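Local coordinates for uncharacterized protein AF0587 (Archaeoglobus fulgidus DSM 4304, PDB 2Q07) that probably binds RNA, as a C-terminal portion, ending in a PUA domain, of a member of the archaeosine synthase type 1 family linked to tRNA modification, at residues 169-177 against 187-198. Numbering follows the deposited sequence.
Sequences YRRILEHML and GKVAGRYPELEL
The rings of Y169 and Y193 meet with planes only 13° apart, yet they are slid so far past one another that they barely overlap, their centroids 5.3 Å apart. The nearest ring atoms are CE2 of Y169 and CD1 of Y193, 3.6 Å apart and meeting obliquely. L196 covers one face of the Y169 ring in a CH-pi contact, its CD2 4.1 Å from the ring centroid, while P194 CB rests over one face of Y193, offset toward the rim. I172 CD1 approaches Y193 CE1 obliquely, and the hydroxyl of Y193 is hydrogen-bonded to E76. With CG set anti to its carbonyl carbon (chi1 -70°), Y169 projects from the helix into the loop, where OH reaches Y193 CB at 3.5 Å. Cutting Y169 back to an alanine would probably strip L196 CD2 of its aromatic partner and open a gap beside Y193.

One turn on, L173 shows how a branched side chain divides its contacts: CD1 alone meets both strands, lying 3.8 Å from V189 CG1 and also touching E197 O, while CD2 packs on L196 CB. At the solvent-facing border R170, its chain bent at chi3, crosses V189 CG2 and gives a weak, strongly bent hydrogen bond from NH2 to G187 O (3.0 Å).

The contact thus lays helix 168-181 against one face of the pre-PUA region's antiparallel sheet, its axis segment at 102° to strand 188-190, an outermost strand. Deeper in, L173 and L196 both reach V208 of strand 203-209, and L173 and L177 continue onto L215 of strand 214-217.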
ATOM      1  N   TYR A 169      10.297  -5.661   1.778  1.00 15.10           N
ATOM      2  CA  TYR A 169       9.126  -6.365   2.301  1.00 18.43           C
ATOM      3  C   TYR A 169       8.593  -5.754   3.587  1.00 17.29           C
ATOM      4  O   TYR A 169       7.379  -5.690   3.791  1.00 18.42           O
ATOM      5  CB  TYR A 169       9.443  -7.849   2.527  1.00 20.54           C
ATOM      6  CG  TYR A 169       9.623  -8.662   1.255  1.00 23.52           C
ATOM      7  CD1 TYR A 169      10.029  -9.994   1.315  1.00 27.21           C
ATOM      8  CD2 TYR A 169       9.385  -8.104  -0.001  1.00 26.07           C
ATOM      9  CE1 TYR A 169      10.197 -10.753   0.161  1.00 26.64           C
ATOM     10  CE2 TYR A 169       9.550  -8.853  -1.166  1.00 25.43           C
ATOM     11  CZ  TYR A 169       9.958 -10.179  -1.076  1.00 27.37           C
ATOM     12  OH  TYR A 169      10.141 -10.934  -2.213  1.00 25.17           O
ATOM     13  N   ARG A 170       9.495  -5.318   4.456  1.00 17.06           N
ATOM     14  CA  ARG A 170       9.093  -4.690   5.709  1.00 20.96           C
ATOM     15  C   ARG A 170       8.442  -3.323   5.462  1.00 21.74           C
ATOM     16  O   ARG A 170       7.461  -2.963   6.122  1.00 22.35           O
ATOM     17  CB  ARG A 170      10.308  -4.549   6.633  1.00 21.48           C
ATOM     18  CG  ARG A 170      10.114  -3.593   7.812  1.00 24.72           C
ATOM     19  CD  ARG A 170      11.206  -3.813   8.846  1.00 25.78           C
ATOM     20  NE  ARG A 170      11.121  -5.170   9.380  1.00 29.69           N
ATOM     21  CZ  ARG A 170      12.105  -5.794  10.013  1.00 33.80           C
ATOM     22  NH1 ARG A 170      13.267  -5.183  10.201  1.00 35.60           N
ATOM     23  NH2 ARG A 170      11.932  -7.040  10.441  1.00 34.87           N
ATOM     24  N   ARG A 171       8.973  -2.566   4.503  1.00 20.57           N
ATOM     25  CA  ARG A 171       8.415  -1.252   4.183  1.00 20.54           C
ATOM     26  C   ARG A 171       6.989  -1.401   3.645  1.00 19.22           C
ATOM     27  O   ARG A 171       6.102  -0.602   3.959  1.00 17.14           O
ATOM     28  CB  ARG A 171       9.275  -0.534   3.130  1.00 24.41           C
ATOM     29  CG  ARG A 171      10.168   0.565   3.683  1.00 30.86           C
ATOM     30  CD  ARG A 171      11.468   0.012   4.206  1.00 36.20           C
ATOM     31  NE  ARG A 171      12.294   1.049   4.817  1.00 41.78           N
ATOM     32  CZ  ARG A 171      13.608   0.948   4.995  1.00 43.37           C
ATOM     33  NH1 ARG A 171      14.248  -0.145   4.598  1.00 45.54           N
ATOM     34  NH2 ARG A 171      14.284   1.929   5.579  1.00 43.30           N
ATOM     35  N   ILE A 172       6.782  -2.432   2.834  1.00 17.34           N
ATOM     36  CA  ILE A 172       5.471  -2.713   2.244  1.00 16.28           C
ATOM     37  C   ILE A 172       4.437  -3.004   3.332  1.00 16.67           C
ATOM     38  O   ILE A 172       3.348  -2.445   3.322  1.00 16.64           O
ATOM     39  CB  ILE A 172       5.540  -3.938   1.295  1.00 12.67           C
ATOM     40  CG1 ILE A 172       6.274  -3.564   0.006  1.00 16.70           C
ATOM     41  CG2 ILE A 172       4.164  -4.434   0.973  1.00 12.50           C
ATOM     42  CD1 ILE A 172       6.468  -4.735  -0.952  1.00 11.53           C
ATOM     43  N   LEU A 173       4.789  -3.894   4.254  1.00 16.42           N
ATOM     44  CA  LEU A 173       3.896  -4.267   5.335  1.00 18.63           C
ATOM     45  C   LEU A 173       3.649  -3.071   6.246  1.00 17.69           C
ATOM     46  O   LEU A 173       2.515  -2.836   6.669  1.00 15.97           O
ATOM     47  CB  LEU A 173       4.483  -5.444   6.129  1.00 19.08           C
ATOM     48  CG  LEU A 173       4.493  -6.822   5.451  1.00 20.00           C
ATOM     49  CD1 LEU A 173       5.209  -7.828   6.353  1.00 22.94           C
ATOM     50  CD2 LEU A 173       3.063  -7.290   5.177  1.00 21.82           C
ATOM     51  N   GLU A 174       4.699  -2.306   6.538  1.00 16.61           N
ATOM     52  CA  GLU A 174       4.549  -1.130   7.390  1.00 16.42           C
ATOM     53  C   GLU A 174       3.618  -0.115   6.729  1.00 16.69           C
ATOM     54  O   GLU A 174       2.799   0.508   7.403  1.00 14.02           O
ATOM     55  CB  GLU A 174       5.902  -0.462   7.670  1.00 18.69           C
ATOM     56  CG  GLU A 174       6.894  -1.369   8.376  1.00 23.39           C
ATOM     57  CD  GLU A 174       8.223  -0.692   8.654  1.00 26.73           C
ATOM     58  OE1 GLU A 174       8.720   0.051   7.777  1.00 28.89           O
ATOM     59  OE2 GLU A 174       8.779  -0.914   9.753  1.00 27.14           O
ATOM     60  N   HIS A 175       3.749   0.051   5.413  1.00 14.57           N
ATOM     61  CA  HIS A 175       2.911   1.000   4.686  1.00 15.60           C
ATOM     62  C   HIS A 175       1.457   0.569   4.618  1.00 15.61           C
ATOM     63  O   HIS A 175       0.570   1.408   4.569  1.00 18.11           O
ATOM     64  CB  HIS A 175       3.433   1.241   3.260  1.00 15.46           C
ATOM     65  CG  HIS A 175       4.483   2.305   3.173  1.00 14.61           C
ATOM     66  ND1 HIS A 175       5.748   2.148   3.694  1.00 11.63           N
ATOM     67  CD2 HIS A 175       4.441   3.560   2.663  1.00 13.54           C
ATOM     68  CE1 HIS A 175       6.439   3.261   3.516  1.00 13.84           C
ATOM     69  NE2 HIS A 175       5.667   4.135   2.894  1.00 14.24           N
HETATM   70  N   MSE A 176       1.203  -0.736   4.603  1.00 18.59           N
HETATM   71  CA  MSE A 176      -0.178  -1.208   4.546  1.00 19.56           C
HETATM   72  C   MSE A 176      -0.876  -0.976   5.883  1.00 18.52           C
HETATM   73  O   MSE A 176      -2.059  -0.644   5.922  1.00 20.77           O
HETATM   74  CB  MSE A 176      -0.216  -2.682   4.163  1.00 21.53           C
HETATM   75  CG  MSE A 176       0.392  -2.933   2.797  1.00 26.59           C
HETATM   76 SE   MSE A 176       0.205  -4.741   2.216  1.00 32.33          SE
HETATM   77  CE  MSE A 176       1.846  -5.483   2.869  1.00 33.40           C
ATOM     78  N   LEU A 177      -0.135  -1.157   6.970  1.00 15.49           N
ATOM     79  CA  LEU A 177      -0.658  -0.933   8.315  1.00 17.96           C
ATOM     80  C   LEU A 177      -1.004   0.553   8.460  1.00 18.70           C
ATOM     81  O   LEU A 177      -2.064   0.926   8.977  1.00 19.20           O
ATOM     82  CB  LEU A 177       0.402  -1.327   9.346  1.00 14.71           C
ATOM     83  CG  LEU A 177       0.481  -2.807   9.705  1.00 16.61           C
ATOM     84  CD1 LEU A 177       1.606  -3.038  10.717  1.00 16.71           C
ATOM     85  CD2 LEU A 177      -0.868  -3.243  10.296  1.00 14.57           C
ATOM     86  N   GLY A 187       8.253  -6.606  13.943  1.00 23.88           N
ATOM     87  CA  GLY A 187       8.108  -8.046  13.897  1.00 23.63           C
ATOM     88  C   GLY A 187       8.915  -8.686  12.784  1.00 23.54           C
ATOM     89  O   GLY A 187       9.557  -8.003  11.978  1.00 23.29           O
ATOM     90  N   LYS A 188       8.866 -10.009  12.736  1.00 22.12           N
ATOM     91  CA  LYS A 188       9.583 -10.778  11.733  1.00 24.64           C
ATOM     92  C   LYS A 188       8.721 -10.853  10.473  1.00 24.53           C
ATOM     93  O   LYS A 188       7.517 -11.107  10.540  1.00 22.33           O
ATOM     94  CB  LYS A 188       9.865 -12.184  12.283  1.00 27.17           C
ATOM     95  CG  LYS A 188      10.740 -13.065  11.401  1.00 33.69           C
ATOM     96  CD  LYS A 188      10.985 -14.425  12.052  1.00 35.62           C
ATOM     97  CE  LYS A 188      11.657 -14.280  13.416  1.00 37.26           C
ATOM     98  NZ  LYS A 188      11.888 -15.604  14.084  1.00 40.59           N
ATOM     99  N   VAL A 189       9.340 -10.599   9.329  1.00 24.70           N
ATOM    100  CA  VAL A 189       8.645 -10.639   8.050  1.00 24.46           C
ATOM    101  C   VAL A 189       8.814 -12.056   7.515  1.00 25.92           C
ATOM    102  O   VAL A 189       9.914 -12.596   7.540  1.00 27.48           O
ATOM    103  CB  VAL A 189       9.264  -9.614   7.072  1.00 25.32           C
ATOM    104  CG1 VAL A 189       8.507  -9.609   5.756  1.00 21.02           C
ATOM    105  CG2 VAL A 189       9.250  -8.225   7.712  1.00 23.40           C
ATOM    106  N   ALA A 190       7.730 -12.672   7.056  1.00 25.87           N
ATOM    107  CA  ALA A 190       7.816 -14.037   6.547  1.00 24.52           C
ATOM    108  C   ALA A 190       6.887 -14.310   5.372  1.00 23.43           C
ATOM    109  O   ALA A 190       6.127 -13.442   4.953  1.00 21.79           O
ATOM    110  CB  ALA A 190       7.526 -15.025   7.677  1.00 23.16           C
ATOM    111  N   GLY A 191       6.962 -15.533   4.850  1.00 23.64           N
ATOM    112  CA  GLY A 191       6.123 -15.924   3.734  1.00 26.48           C
ATOM    113  C   GLY A 191       6.734 -15.637   2.374  1.00 27.82           C
ATOM    114  O   GLY A 191       7.752 -14.958   2.273  1.00 28.25           O
ATOM    115  N   ARG A 192       6.117 -16.169   1.323  1.00 28.48           N
ATOM    116  CA  ARG A 192       6.609 -15.940  -0.030  1.00 30.54           C
ATOM    117  C   ARG A 192       5.755 -14.868  -0.703  1.00 26.77           C
ATOM    118  O   ARG A 192       4.532 -14.996  -0.786  1.00 22.49           O
ATOM    119  CB  ARG A 192       6.584 -17.246  -0.840  1.00 33.37           C
ATOM    120  CG  ARG A 192       5.233 -17.945  -0.871  1.00 40.94           C
ATOM    121  CD  ARG A 192       5.352 -19.414  -1.311  1.00 43.71           C
ATOM    122  NE  ARG A 192       6.226 -20.188  -0.425  1.00 47.73           N
ATOM    123  CZ  ARG A 192       6.306 -21.518  -0.418  1.00 48.04           C
ATOM    124  NH1 ARG A 192       5.562 -22.240  -1.247  1.00 47.95           N
ATOM    125  NH2 ARG A 192       7.137 -22.130   0.417  1.00 48.95           N
ATOM    126  N   TYR A 193       6.411 -13.805  -1.165  1.00 24.27           N
ATOM    127  CA  TYR A 193       5.725 -12.698  -1.828  1.00 21.10           C
ATOM    128  C   TYR A 193       4.761 -13.227  -2.896  1.00 19.91           C
ATOM    129  O   TYR A 193       5.098 -14.153  -3.632  1.00 19.99           O
ATOM    130  CB  TYR A 193       6.748 -11.768  -2.482  1.00 20.32           C
ATOM    131  CG  TYR A 193       6.187 -10.413  -2.851  1.00 18.40           C
ATOM    132  CD1 TYR A 193       6.114  -9.391  -1.908  1.00 16.66           C
ATOM    133  CD2 TYR A 193       5.706 -10.159  -4.138  1.00 18.82           C
ATOM    134  CE1 TYR A 193       5.580  -8.145  -2.232  1.00 15.99           C
ATOM    135  CE2 TYR A 193       5.163  -8.916  -4.473  1.00 17.21           C
ATOM    136  CZ  TYR A 193       5.109  -7.912  -3.514  1.00 18.42           C
ATOM    137  OH  TYR A 193       4.622  -6.660  -3.848  1.00 20.04           O
ATOM    138  N   PRO A 194       3.560 -12.637  -3.013  1.00 19.57           N
ATOM    139  CA  PRO A 194       2.985 -11.516  -2.257  1.00 19.89           C
ATOM    140  C   PRO A 194       2.273 -11.894  -0.952  1.00 20.97           C
ATOM    141  O   PRO A 194       1.648 -11.043  -0.315  1.00 19.22           O
ATOM    142  CB  PRO A 194       2.021 -10.899  -3.260  1.00 19.15           C
ATOM    143  CG  PRO A 194       1.453 -12.116  -3.928  1.00 17.21           C
ATOM    144  CD  PRO A 194       2.689 -12.993  -4.155  1.00 17.47           C
ATOM    145  N   GLU A 195       2.372 -13.157  -0.552  1.00 21.64           N
ATOM    146  CA  GLU A 195       1.721 -13.622   0.669  1.00 23.17           C
ATOM    147  C   GLU A 195       2.621 -13.423   1.881  1.00 21.79           C
ATOM    148  O   GLU A 195       3.033 -14.387   2.526  1.00 19.23           O
ATOM    149  CB  GLU A 195       1.355 -15.102   0.539  1.00 27.53           C
ATOM    150  CG  GLU A 195       0.551 -15.425  -0.709  1.00 32.59           C
ATOM    151  CD  GLU A 195       0.118 -16.879  -0.757  1.00 35.75           C
ATOM    152  OE1 GLU A 195       0.978 -17.765  -0.559  1.00 38.34           O
ATOM    153  OE2 GLU A 195      -1.080 -17.133  -0.995  1.00 37.10           O
ATOM    154  N   LEU A 196       2.901 -12.162   2.192  1.00 20.12           N
ATOM    155  CA  LEU A 196       3.763 -11.814   3.312  1.00 21.08           C
ATOM    156  C   LEU A 196       3.019 -11.851   4.643  1.00 22.65           C
ATOM    157  O   LEU A 196       1.797 -11.716   4.682  1.00 20.99           O
ATOM    158  CB  LEU A 196       4.336 -10.407   3.112  1.00 19.82           C
ATOM    159  CG  LEU A 196       5.160 -10.125   1.853  1.00 21.79           C
ATOM    160  CD1 LEU A 196       5.523  -8.647   1.797  1.00 19.44           C
ATOM    161  CD2 LEU A 196       6.406 -10.983   1.861  1.00 19.49           C
ATOM    162  N   GLU A 197       3.776 -12.023   5.725  1.00 22.71           N
ATOM    163  CA  GLU A 197       3.222 -12.031   7.070  1.00 24.08           C
ATOM    164  C   GLU A 197       4.178 -11.297   8.000  1.00 24.05           C
ATOM    165  O   GLU A 197       5.348 -11.105   7.686  1.00 25.53           O
ATOM    166  CB  GLU A 197       3.050 -13.456   7.598  1.00 27.43           C
ATOM    167  CG  GLU A 197       2.273 -14.391   6.709  1.00 33.30           C
ATOM    168  CD  GLU A 197       1.969 -15.699   7.405  1.00 37.61           C
ATOM    169  OE1 GLU A 197       2.891 -16.275   8.023  1.00 39.18           O
ATOM    170  OE2 GLU A 197       0.812 -16.157   7.333  1.00 39.38           O
ATOM    171  N   LEU A 198       3.670 -10.876   9.146  1.00 23.53           N
ATOM    172  CA  LEU A 198       4.502 -10.209  10.131  1.00 22.94           C
ATOM    173  C   LEU A 198       4.283 -11.054  11.378  1.00 22.60           C
ATOM    174  O   LEU A 198       3.149 -11.260  11.800  1.00 21.62           O
ATOM    175  CB  LEU A 198       4.037  -8.767  10.338  1.00 20.24           C
ATOM    176  CG  LEU A 198       4.866  -7.866  11.257  1.00 22.76           C
ATOM    177  CD1 LEU A 198       6.316  -7.756  10.761  1.00 21.98           C
ATOM    178  CD2 LEU A 198       4.207  -6.496  11.305  1.00 21.07           C
TER
HETATM  179  O   HOH W   1       9.500 -14.277  -1.520  1.00 36.66           O